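Local structure of putative surface-anchored fimbrial subunit (Corynebacterium diphtheriae, 3HR6) at residues Y224-Q235 / N279-E287; R301-E312 / K361-L372. The protein forms the shaft of a cell-wall-attached pilus as its major subunit, built of tandem Ig-like modules, and probably serves adhesion. One frame throughout, in Å; residues are numbered along the deposited sequence. Where two conformers were deposited one is given.

Contact 1: residues Y224-Q235 / N279-E287; sequences YQVGDRTVLSVQ and NPTAQWDPE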
loop_
_atom_site.group_PDB
_atom_site.type_symbol
_atom_site.label_atom_id
_atom_site.label_comp_id
_atom_site.label_asym_id
_atom_site.label_seq_id
_atom_site.Cartn_x
_atom_site.Cartn_y
_atom_site.Cartn_z
ATOM N N TYR A 224 12.531 -0.822 7.739
ATOM C CA TYR A 224 13.121 0.380 8.252
ATOM C C TYR A 224 12.022 1.260 8.831
ATOM O O TYR A 224 10.883 1.180 8.391
ATOM C CB TYR A 224 13.918 1.139 7.172
ATOM C CG TYR A 224 13.321 1.158 5.789
ATOM C CD1 TYR A 224 12.518 2.210 5.352
ATOM C CD2 TYR A 224 13.507 0.088 4.892
ATOM C CE1 TYR A 224 11.966 2.226 4.111
ATOM C CE2 TYR A 224 12.958 0.101 3.641
ATOM C CZ TYR A 224 12.178 1.160 3.226
ATOM O OH TYR A 224 11.626 1.157 1.995
ATOM N N GLN A 225 12.406 2.067 9.819
ATOM C CA GLN A 225 11.488 2.944 10.501
ATOM C C GLN A 225 11.439 4.258 9.769
ATOM O O GLN A 225 12.478 4.815 9.435
ATOM C CB GLN A 225 11.936 3.196 11.943
ATOM C CG GLN A 225 11.817 1.994 12.845
ATOM C CD GLN A 225 10.458 1.335 12.786
ATOM O OE1 GLN A 225 9.484 1.789 13.406
ATOM N NE2 GLN A 225 10.382 0.245 12.035
ATOM N N VAL A 226 10.231 4.743 9.523
ATOM C CA VAL A 226 10.024 6.107 9.061
ATOM C C VAL A 226 9.074 6.719 10.079
ATOM O O VAL A 226 7.911 6.326 10.144
ATOM C CB VAL A 226 9.398 6.203 7.691
ATOM C CG1 VAL A 226 9.064 7.672 7.405
ATOM C CG2 VAL A 226 10.334 5.662 6.605
ATOM N N GLY A 227 9.595 7.617 10.902
ATOM C CA GLY A 227 8.873 8.074 12.074
ATOM C C GLY A 227 8.411 6.914 12.949
ATOM O O GLY A 227 9.209 6.041 13.330
ATOM N N ASP A 228 7.127 6.888 13.275
ATOM C CA ASP A 228 6.604 5.873 14.192
ATOM C C ASP A 228 6.011 4.691 13.441
ATOM O O ASP A 228 5.217 3.916 13.999
ATOM C CB ASP A 228 5.567 6.477 15.144
ATOM C CG ASP A 228 4.349 7.049 14.416
ATOM O OD1 ASP A 228 4.298 7.069 13.174
ATOM O OD2 ASP A 228 3.427 7.512 15.117
ATOM N N ARG A 229 6.356 4.569 12.167
ATOM C CA ARG A 229 5.888 3.447 11.368
ATOM C C ARG A 229 7.021 2.645 10.734
ATOM O O ARG A 229 8.006 3.199 10.292
ATOM C CB ARG A 229 4.916 3.916 10.302
ATOM C CG ARG A 229 3.634 4.511 10.951
ATOM C CD ARG A 229 2.900 5.314 9.956
ATOM N NE ARG A 229 2.384 4.495 8.876
ATOM C CZ ARG A 229 1.742 4.953 7.798
ATOM N NH1 ARG A 229 1.604 6.249 7.597
ATOM N NH2 ARG A 229 1.322 4.100 6.878
ATOM N N THR A 230 6.823 1.330 10.691
ATOM C CA THR A 230 7.723 0.403 10.003
ATOM C C THR A 230 7.323 0.242 8.551
ATOM O O THR A 230 6.169 -0.034 8.245
ATOM C CB THR A 230 7.668 -0.991 10.647
ATOM O OG1 THR A 230 7.907 -0.884 12.038
ATOM C CG2 THR A 230 8.758 -1.890 10.034
ATOM N N VAL A 231 8.283 0.412 7.646
ATOM C CA VAL A 231 8.151 0.036 6.270
ATOM C C VAL A 231 8.817 -1.334 6.075
ATOM O O VAL A 231 9.955 -1.552 6.502
ATOM C CB VAL A 231 8.876 1.022 5.343
ATOM C CG1 VAL A 231 8.705 0.620 3.883
ATOM C CG2 VAL A 231 8.392 2.459 5.577
ATOM N N LEU A 232 8.062 -2.240 5.464
ATOM C CA LEU A 232 8.550 -3.532 5.013
ATOM C C LEU A 232 8.762 -3.415 3.519
ATOM O O LEU A 232 7.906 -2.940 2.811
ATOM C CB LEU A 232 7.515 -4.604 5.286
ATOM C CG LEU A 232 7.770 -5.992 4.656
ATOM C CD1 LEU A 232 9.079 -6.615 5.100
ATOM C CD2 LEU A 232 6.602 -6.920 4.950
ATOM N N SER A 233 9.903 -3.887 3.033
ATOM C CA SER A 233 10.255 -3.752 1.628
ATOM C C SER A 233 10.786 -5.068 1.119
ATOM O O SER A 233 11.619 -5.660 1.789
ATOM C CB SER A 233 11.394 -2.747 1.518
ATOM O OG SER A 233 11.832 -2.636 0.174
ATOM N N VAL A 234 10.273 -5.471 -0.039
ATOM C CA VAL A 234 10.688 -6.698 -0.743
ATOM C C VAL A 234 11.143 -6.267 -2.114
ATOM O O VAL A 234 10.398 -5.650 -2.845
ATOM C CB VAL A 234 9.563 -7.682 -0.877
ATOM C CG1 VAL A 234 10.037 -8.897 -1.778
ATOM C CG2 VAL A 234 9.078 -8.137 0.519
ATOM N N GLN A 235 12.372 -6.649 -2.461
ATOM C CA GLN A 235 12.961 -6.170 -3.677
ATOM C C GLN A 235 13.509 -7.344 -4.423
ATOM O O GLN A 235 14.244 -8.145 -3.848
ATOM C CB GLN A 235 14.091 -5.250 -3.273
ATOM C CG GLN A 235 14.612 -4.377 -4.325
ATOM C CD GLN A 235 15.285 -3.148 -3.729
ATOM O OE1 GLN A 235 14.632 -2.109 -3.432
ATOM N NE2 GLN A 235 16.558 -3.258 -3.540
ATOM N N ASN A 279 14.552 -0.388 -8.095
ATOM C CA ASN A 279 15.152 -0.779 -6.845
ATOM C C ASN A 279 15.956 0.420 -6.296
ATOM O O ASN A 279 17.153 0.564 -6.561
ATOM C CB ASN A 279 16.076 -1.993 -7.046
ATOM C CG ASN A 279 15.323 -3.256 -7.350
ATOM O OD1 ASN A 279 14.116 -3.311 -7.195
ATOM N ND2 ASN A 279 16.032 -4.280 -7.804
ATOM N N PRO A 280 15.280 1.292 -5.537
ATOM C CA PRO A 280 15.966 2.488 -5.084
ATOM C C PRO A 280 17.149 2.167 -4.177
ATOM O O PRO A 280 17.073 1.228 -3.385
ATOM C CB PRO A 280 14.896 3.254 -4.297
ATOM C CG PRO A 280 13.642 2.627 -4.591
ATOM C CD PRO A 280 13.852 1.315 -5.226
ATOM N N THR A 281 18.197 2.970 -4.290
ATOM C CA THR A 281 19.392 2.823 -3.449
ATOM C C THR A 281 19.121 3.367 -2.041
ATOM O O THR A 281 19.737 2.910 -1.095
ATOM C CB THR A 281 20.592 3.510 -4.083
ATOM O OG1 THR A 281 20.213 4.815 -4.514
ATOM C CG2 THR A 281 21.110 2.733 -5.280
ATOM N N ALA A 282 18.200 4.326 -1.905
ATOM C CA ALA A 282 17.823 4.892 -0.598
ATOM C C ALA A 282 16.605 4.171 -0.080
ATOM O O ALA A 282 15.863 3.581 -0.851
ATOM C CB ALA A 282 17.536 6.385 -0.712
ATOM N N GLN A 283 16.399 4.218 1.228
ATOM C CA GLN A 283 15.266 3.535 1.804
ATOM C C GLN A 283 14.019 4.325 1.400
ATOM O O GLN A 283 13.876 5.499 1.750
ATOM C CB GLN A 283 15.444 3.377 3.307
ATOM C CG GLN A 283 16.448 2.251 3.576
ATOM C CD GLN A 283 16.668 1.964 5.005
ATOM O OE1 GLN A 283 16.624 2.860 5.846
ATOM N NE2 GLN A 283 16.958 0.691 5.313
ATOM N N TRP A 284 13.187 3.701 0.596
ATOM C CA TRP A 284 12.049 4.373 -0.052
ATOM C C TRP A 284 10.827 4.351 0.855
ATOM O O TRP A 284 10.444 3.300 1.375
ATOM C CB TRP A 284 11.753 3.677 -1.364
ATOM C CG TRP A 284 10.585 4.164 -2.122
ATOM C CD1 TRP A 284 10.366 5.436 -2.565
ATOM C CD2 TRP A 284 9.512 3.365 -2.633
ATOM N NE1 TRP A 284 9.193 5.479 -3.277
ATOM C CE2 TRP A 284 8.643 4.225 -3.333
ATOM C CE3 TRP A 284 9.172 2.013 -2.524
ATOM C CZ2 TRP A 284 7.474 3.760 -3.933
ATOM C CZ3 TRP A 284 8.035 1.551 -3.128
ATOM C CH2 TRP A 284 7.173 2.418 -3.819
ATOM N N ASP A 285 10.254 5.533 1.079
ATOM C CA ASP A 285 8.982 5.655 1.741
ATOM C C ASP A 285 7.914 5.771 0.644
ATOM O O ASP A 285 7.875 6.804 -0.052
ATOM C CB ASP A 285 8.940 6.901 2.645
ATOM C CG ASP A 285 7.580 7.049 3.376
ATOM O OD1 ASP A 285 6.646 6.295 3.062
ATOM O OD2 ASP A 285 7.475 7.892 4.293
ATOM N N PRO A 286 7.097 4.708 0.447
ATOM C CA PRO A 286 6.111 4.715 -0.609
ATOM C C PRO A 286 5.014 5.751 -0.395
ATOM O O PRO A 286 4.282 6.065 -1.346
ATOM C CB PRO A 286 5.527 3.299 -0.559
ATOM C CG PRO A 286 5.760 2.827 0.812
ATOM C CD PRO A 286 6.988 3.506 1.297
ATOM N N GLU A 287 4.901 6.265 0.825
ATOM C CA GLU A 287 3.896 7.289 1.131
ATOM C C GLU A 287 4.573 8.646 1.352
ATOM O O GLU A 287 4.109 9.458 2.152
ATOM C CB GLU A 287 2.981 6.820 2.293
ATOM C CG GLU A 287 2.400 5.380 2.037
ATOM C CD GLU A 287 1.377 4.900 3.073
ATOM O OE1 GLU A 287 1.272 5.581 4.117
ATOM O OE2 GLU A 287 0.710 3.862 2.822
HETATM O O HOH W 1 13.906 1.204 -0.181
#
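Asn279 lays its carboxamide against that of Gln235; the two amide planes stack 18° apart, with Asn279 OD1 3.1 Å from Gln235 CG. The polar ends are held by other residues: Asn279 OD1 accepts from the backbone N of Phe187, and Gln235 OE1 bonds to Thr188 OG1. Pro280 follows, its CD 3.9 Å from Gln235 OE1. Gln283 then reaches over Tyr224 and centres CB on one ring face, 3.7 Å from the centroid, a CH-pi contact, while its amide extends over CG and CD2. That tyrosine belongs to an antiparallel beta hairpin, closed by a type II' turn from Val226 to Arg229, in an Ig-like module of the pilin. With chi1 at 39°, the Tyr224 CG lies between N and C, and the ring brings Tyr224 OH to Trp284 O at 2.5 Å, as donor. A water accepts from Trp284 N over 2.7 Å and donates to Tyr224 OH. Asp285 OD2 touches Val226 CG1 and forms a salt bridge with Lys192 NZ; its OD1 takes Glu287 N in an Asx turn. Pro286 CD rests 4.2 Å from Val231 CG1. Arg229 NH2 meets Glu287 OE1 from above the carboxylate plane, a 3.1 Å salt bridge, and Arg229 NE also bonds to Leu193 O.

Contact 2: residues R301-E312 / K361-L372; sequences RVSSKFGQITIE and KAVLSGIHLGTL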
loop_
_atom_site.group_PDB
_atom_site.type_symbol
_atom_site.label_atom_id
_atom_site.label_comp_id
_atom_site.label_asym_id
_atom_site.label_seq_id
_atom_site.Cartn_x
_atom_site.Cartn_y
_atom_site.Cartn_z
ATOM N N ARG A 301 -7.009 -0.759 -0.734
ATOM C CA ARG A 301 -6.925 -0.462 0.669
ATOM C C ARG A 301 -7.509 -1.575 1.500
ATOM O O ARG A 301 -8.500 -2.182 1.107
ATOM C CB ARG A 301 -7.689 0.826 0.971
ATOM C CG ARG A 301 -7.082 2.077 0.362
ATOM C CD ARG A 301 -8.084 3.200 0.444
ATOM N NE ARG A 301 -7.432 4.458 0.147
ATOM C CZ ARG A 301 -6.906 5.279 1.055
ATOM N NH1 ARG A 301 -6.951 5.003 2.367
ATOM N NH2 ARG A 301 -6.339 6.408 0.644
ATOM N N VAL A 302 -6.928 -1.747 2.694
ATOM C CA VAL A 302 -7.490 -2.615 3.708
ATOM C C VAL A 302 -7.756 -1.738 4.906
ATOM O O VAL A 302 -6.904 -0.937 5.313
ATOM C CB VAL A 302 -6.589 -3.806 4.071
ATOM C CG1 VAL A 302 -7.251 -4.610 5.257
ATOM C CG2 VAL A 302 -6.475 -4.712 2.919
ATOM N N SER A 303 -8.994 -1.827 5.433
ATOM C CA SER A 303 -9.324 -1.075 6.642
ATOM C C SER A 303 -10.041 -1.965 7.649
ATOM O O SER A 303 -11.144 -2.439 7.413
ATOM C CB SER A 303 -10.170 0.144 6.330
ATOM O OG SER A 303 -10.533 0.915 7.509
ATOM N N SER A 304 -9.375 -2.234 8.758
ATOM C CA SER A 304 -9.944 -3.055 9.817
ATOM C C SER A 304 -10.521 -2.153 10.879
ATOM O O SER A 304 -9.894 -1.183 11.272
ATOM C CB SER A 304 -8.869 -3.966 10.394
ATOM O OG SER A 304 -8.429 -4.861 9.374
ATOM N N LYS A 305 -11.740 -2.453 11.319
ATOM C CA LYS A 305 -12.508 -1.548 12.148
ATOM C C LYS A 305 -12.474 -2.012 13.599
ATOM O O LYS A 305 -12.674 -3.181 13.864
ATOM C CB LYS A 305 -13.943 -1.551 11.647
ATOM C CG LYS A 305 -14.090 -1.386 10.133
ATOM C CD LYS A 305 -13.521 -0.060 9.647
ATOM C CE LYS A 305 -13.795 0.108 8.163
ATOM N NZ LYS A 305 -13.309 1.405 7.634
ATOM N N PHE A 306 -12.265 -1.061 14.501
ATOM C CA PHE A 306 -12.096 -1.372 15.912
ATOM C C PHE A 306 -13.159 -0.696 16.719
ATOM O O PHE A 306 -13.750 0.302 16.323
ATOM C CB PHE A 306 -10.704 -0.978 16.414
ATOM C CG PHE A 306 -9.639 -1.974 16.037
ATOM C CD1 PHE A 306 -9.225 -2.111 14.713
ATOM C CD2 PHE A 306 -9.105 -2.817 16.986
ATOM C CE1 PHE A 306 -8.260 -3.064 14.373
ATOM C CE2 PHE A 306 -8.135 -3.748 16.645
ATOM C CZ PHE A 306 -7.729 -3.891 15.344
ATOM N N GLY A 307 -13.400 -1.288 17.892
ATOM C CA GLY A 307 -14.387 -0.729 18.818
ATOM C C GLY A 307 -13.938 -0.844 20.253
ATOM O O GLY A 307 -12.944 -1.474 20.581
ATOM N N GLN A 308 -14.660 -0.163 21.103
ATOM C CA GLN A 308 -14.297 -0.017 22.513
ATOM C C GLN A 308 -15.582 0.045 23.344
ATOM O O GLN A 308 -16.491 0.775 23.017
ATOM C CB GLN A 308 -13.568 1.314 22.666
ATOM C CG GLN A 308 -13.234 1.703 24.061
ATOM C CD GLN A 308 -12.341 2.916 24.086
ATOM O OE1 GLN A 308 -11.113 2.770 24.124
ATOM N NE2 GLN A 308 -12.942 4.115 24.061
ATOM N N ILE A 309 -15.611 -0.719 24.428
ATOM C CA ILE A 309 -16.754 -0.804 25.338
ATOM C C ILE A 309 -16.332 -0.111 26.616
ATOM O O ILE A 309 -15.285 -0.390 27.149
ATOM C CB ILE A 309 -17.123 -2.262 25.627
ATOM C CG1 ILE A 309 -17.665 -2.920 24.361
ATOM C CG2 ILE A 309 -18.187 -2.332 26.718
ATOM C CD1 ILE A 309 -17.711 -4.425 24.467
ATOM N N THR A 310 -17.146 0.810 27.092
ATOM C CA THR A 310 -16.899 1.443 28.413
ATOM C C THR A 310 -17.995 1.060 29.387
ATOM O O THR A 310 -19.174 1.332 29.151
ATOM C CB THR A 310 -16.728 2.973 28.344
ATOM O OG1 THR A 310 -15.623 3.286 27.482
ATOM C CG2 THR A 310 -16.431 3.544 29.716
ATOM N N ILE A 311 -17.610 0.442 30.505
ATOM C CA ILE A 311 -18.542 0.036 31.540
ATOM C C ILE A 311 -18.558 1.186 32.529
ATOM O O ILE A 311 -17.486 1.689 32.877
ATOM C CB ILE A 311 -18.084 -1.301 32.243
ATOM C CG1 ILE A 311 -18.044 -2.474 31.263
ATOM C CG2 ILE A 311 -19.027 -1.664 33.417
ATOM C CD1 ILE A 311 -17.459 -3.761 31.877
ATOM N N GLU A 312 -19.756 1.652 32.907
ATOM C CA GLU A 312 -19.938 2.659 33.970
ATOM C C GLU A 312 -20.720 1.981 35.070
ATOM O O GLU A 312 -21.952 1.833 34.975
ATOM C CB GLU A 312 -20.692 3.870 33.435
ATOM C CG GLU A 312 -19.921 4.557 32.371
ATOM C CD GLU A 312 -20.435 5.907 31.977
ATOM O OE1 GLU A 312 -21.478 6.369 32.484
ATOM O OE2 GLU A 312 -19.748 6.503 31.118
ATOM N N LYS A 361 -15.473 3.009 36.225
ATOM C CA LYS A 361 -15.166 2.739 34.828
ATOM C C LYS A 361 -14.332 1.487 34.630
ATOM O O LYS A 361 -13.407 1.197 35.397
ATOM C CB LYS A 361 -14.456 3.923 34.166
ATOM C CG LYS A 361 -15.214 5.235 34.235
ATOM C CD LYS A 361 -16.253 5.358 33.124
ATOM C CE LYS A 361 -17.088 6.625 33.255
ATOM N NZ LYS A 361 -16.322 7.897 33.216
ATOM N N ALA A 362 -14.658 0.776 33.557
ATOM C CA ALA A 362 -13.797 -0.239 32.990
ATOM C C ALA A 362 -13.866 -0.087 31.474
ATOM O O ALA A 362 -14.952 -0.056 30.922
ATOM C CB ALA A 362 -14.251 -1.627 33.393
ATOM N N VAL A 363 -12.705 0.033 30.854
ATOM C CA VAL A 363 -12.599 0.241 29.415
ATOM C C VAL A 363 -12.053 -1.022 28.739
ATOM O O VAL A 363 -10.988 -1.511 29.107
ATOM C CB VAL A 363 -11.759 1.493 29.079
ATOM C CG1 VAL A 363 -11.851 1.760 27.561
ATOM C CG2 VAL A 363 -12.281 2.740 29.837
ATOM N N LEU A 364 -12.804 -1.562 27.779
ATOM C CA LEU A 364 -12.428 -2.742 26.992
ATOM C C LEU A 364 -12.109 -2.194 25.590
ATOM O O LEU A 364 -13.015 -1.938 24.798
ATOM C CB LEU A 364 -13.565 -3.738 26.975
ATOM C CG LEU A 364 -13.777 -4.522 28.267
ATOM C CD1 LEU A 364 -14.217 -3.637 29.392
ATOM C CD2 LEU A 364 -14.830 -5.558 27.986
ATOM N N SER A 365 -10.840 -1.955 25.337
ATOM C CA SER A 365 -10.383 -1.286 24.113
ATOM C C SER A 365 -9.765 -2.268 23.145
ATOM O O SER A 365 -9.316 -3.349 23.530
ATOM C CB SER A 365 -9.316 -0.214 24.411
ATOM O OG SER A 365 -9.695 0.684 25.440
ATOM N N GLY A 366 -9.702 -1.865 21.884
ATOM C CA GLY A 366 -9.006 -2.639 20.886
ATOM C C GLY A 366 -9.630 -3.906 20.375
ATOM O O GLY A 366 -8.938 -4.870 19.942
ATOM N N ILE A 367 -10.953 -3.903 20.360
ATOM C CA ILE A 367 -11.746 -4.964 19.856
ATOM C C ILE A 367 -11.787 -4.837 18.331
ATOM O O ILE A 367 -12.385 -3.891 17.804
ATOM C CB ILE A 367 -13.191 -4.944 20.405
ATOM C CG1 ILE A 367 -13.212 -4.998 21.952
ATOM C CG2 ILE A 367 -13.930 -6.102 19.841
ATOM C CD1 ILE A 367 -14.528 -4.528 22.597
ATOM N N HIS A 368 -11.186 -5.798 17.637
ATOM C CA HIS A 368 -11.243 -5.816 16.171
ATOM C C HIS A 368 -12.582 -6.389 15.766
ATOM O O HIS A 368 -12.917 -7.538 16.060
ATOM C CB HIS A 368 -10.090 -6.642 15.600
ATOM C CG HIS A 368 -10.236 -6.931 14.139
ATOM N ND1 HIS A 368 -9.993 -8.179 13.570
ATOM C CD2 HIS A 368 -10.622 -6.129 13.115
ATOM C CE1 HIS A 368 -10.190 -8.112 12.271
ATOM N NE2 HIS A 368 -10.620 -6.891 11.973
ATOM N N LEU A 369 -13.385 -5.596 15.077
ATOM C CA LEU A 369 -14.725 -5.985 14.707
ATOM C C LEU A 369 -14.849 -6.652 13.348
ATOM O O LEU A 369 -15.637 -7.552 13.161
ATOM C CB LEU A 369 -15.597 -4.739 14.735
ATOM C CG LEU A 369 -15.725 -4.089 16.084
ATOM C CD1 LEU A 369 -16.441 -2.771 15.899
ATOM C CD2 LEU A 369 -16.542 -4.952 17.036
ATOM N N GLY A 370 -14.026 -6.198 12.404
ATOM C CA GLY A 370 -14.103 -6.695 11.043
ATOM C C GLY A 370 -13.232 -5.884 10.117
ATOM O O GLY A 370 -12.568 -4.954 10.572
ATOM N N THR A 371 -13.274 -6.228 8.828
ATOM C CA THR A 371 -12.348 -5.672 7.843
ATOM C C THR A 371 -13.049 -5.406 6.513
ATOM O O THR A 371 -13.854 -6.198 6.018
ATOM C CB THR A 371 -11.163 -6.606 7.618
ATOM O OG1 THR A 371 -10.515 -6.799 8.864
ATOM C CG2 THR A 371 -10.179 -5.974 6.635
ATOM N N LEU A 372 -12.726 -4.253 5.948
ATOM C CA LEU A 372 -13.171 -3.814 4.619
ATOM C C LEU A 372 -11.951 -3.979 3.708
ATOM O O LEU A 372 -10.855 -3.464 3.990
ATOM C CB LEU A 372 -13.588 -2.348 4.663
ATOM C CG LEU A 372 -14.083 -1.766 3.353
ATOM C CD1 LEU A 372 -15.451 -2.381 2.958
ATOM C CD2 LEU A 372 -14.195 -0.220 3.424
HETATM O O HOH W 2 -10.713 -0.912 2.449
#
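Phe306 and His368 lie opposite each other as a non-hydrogen-bonded pair of a long antiparallel strand pairing, the two short axes running at 162°, interrupted by two beta bulges in an Ig-like module. The first bulge sets Leu369 and Gly370 opposite Lys305: Lys305 N gives to Gly370 O at 2.7 Å, whereas Lys305 O receives Leu369 N at 2.8 Å. Phe306 CB sits 3.6 Å from Ile367 O, and CG faces both that oxygen and His368 CA. Along one side of the ring, CD2 passes Ile367 O and Phe306 CE2 reaches Gly366 O at 3.6 Å; on the other, CE1 lies near His368 CD2. At the tip, Phe306 CZ packs 3.6 Å from His368 CB, and His368 CA makes a CH-pi contact over the same face. The Phe306 and His368 rings are oblique, their planes 33° apart. With CG of His368 anti to the backbone N (chi1 169°), its imidazole stacks on Phe161 and ND1 bonds to Phe161 N. The His368 side chain lies about 7 Å from the bound calcium ion and close to Gly160, one of the calcium ligands. On the opposite sheet face, Ile309 CD1 meets Ile367 CD1 at 3.7 Å, and Leu330 of strand 327-333 packs on both, evidence of a sandwich interior. Back on the Phe306 and His368 face, Ser304 OG and Thr371 OG1 share a hydrogen bond of 2.9 Å, and His368 NE2 bonds to the same Thr371 OG1.

Overall arrangement
Contact 1 closes before contact 2 opens, so the two follow in series along the chain, with centres 29 Å apart and nearest atoms about 8 Å apart without touching. Both nevertheless reach one mixed sheet. Strand 229-236 of contact 1 pairs with 187-192, this with 268-276, and 268-276 in turn with 302-315 of contact 2, which pairs with 361-375. The route between the contacts therefore runs through strand 268-276, and the loop that follows it supplies residues 279-287. Hydrogen bonding continues from strand 187-192 through 268-276 into 302-315, consistent with successive Ig-like modules being tied by backbone hydrogen bonds along an elongated pilin.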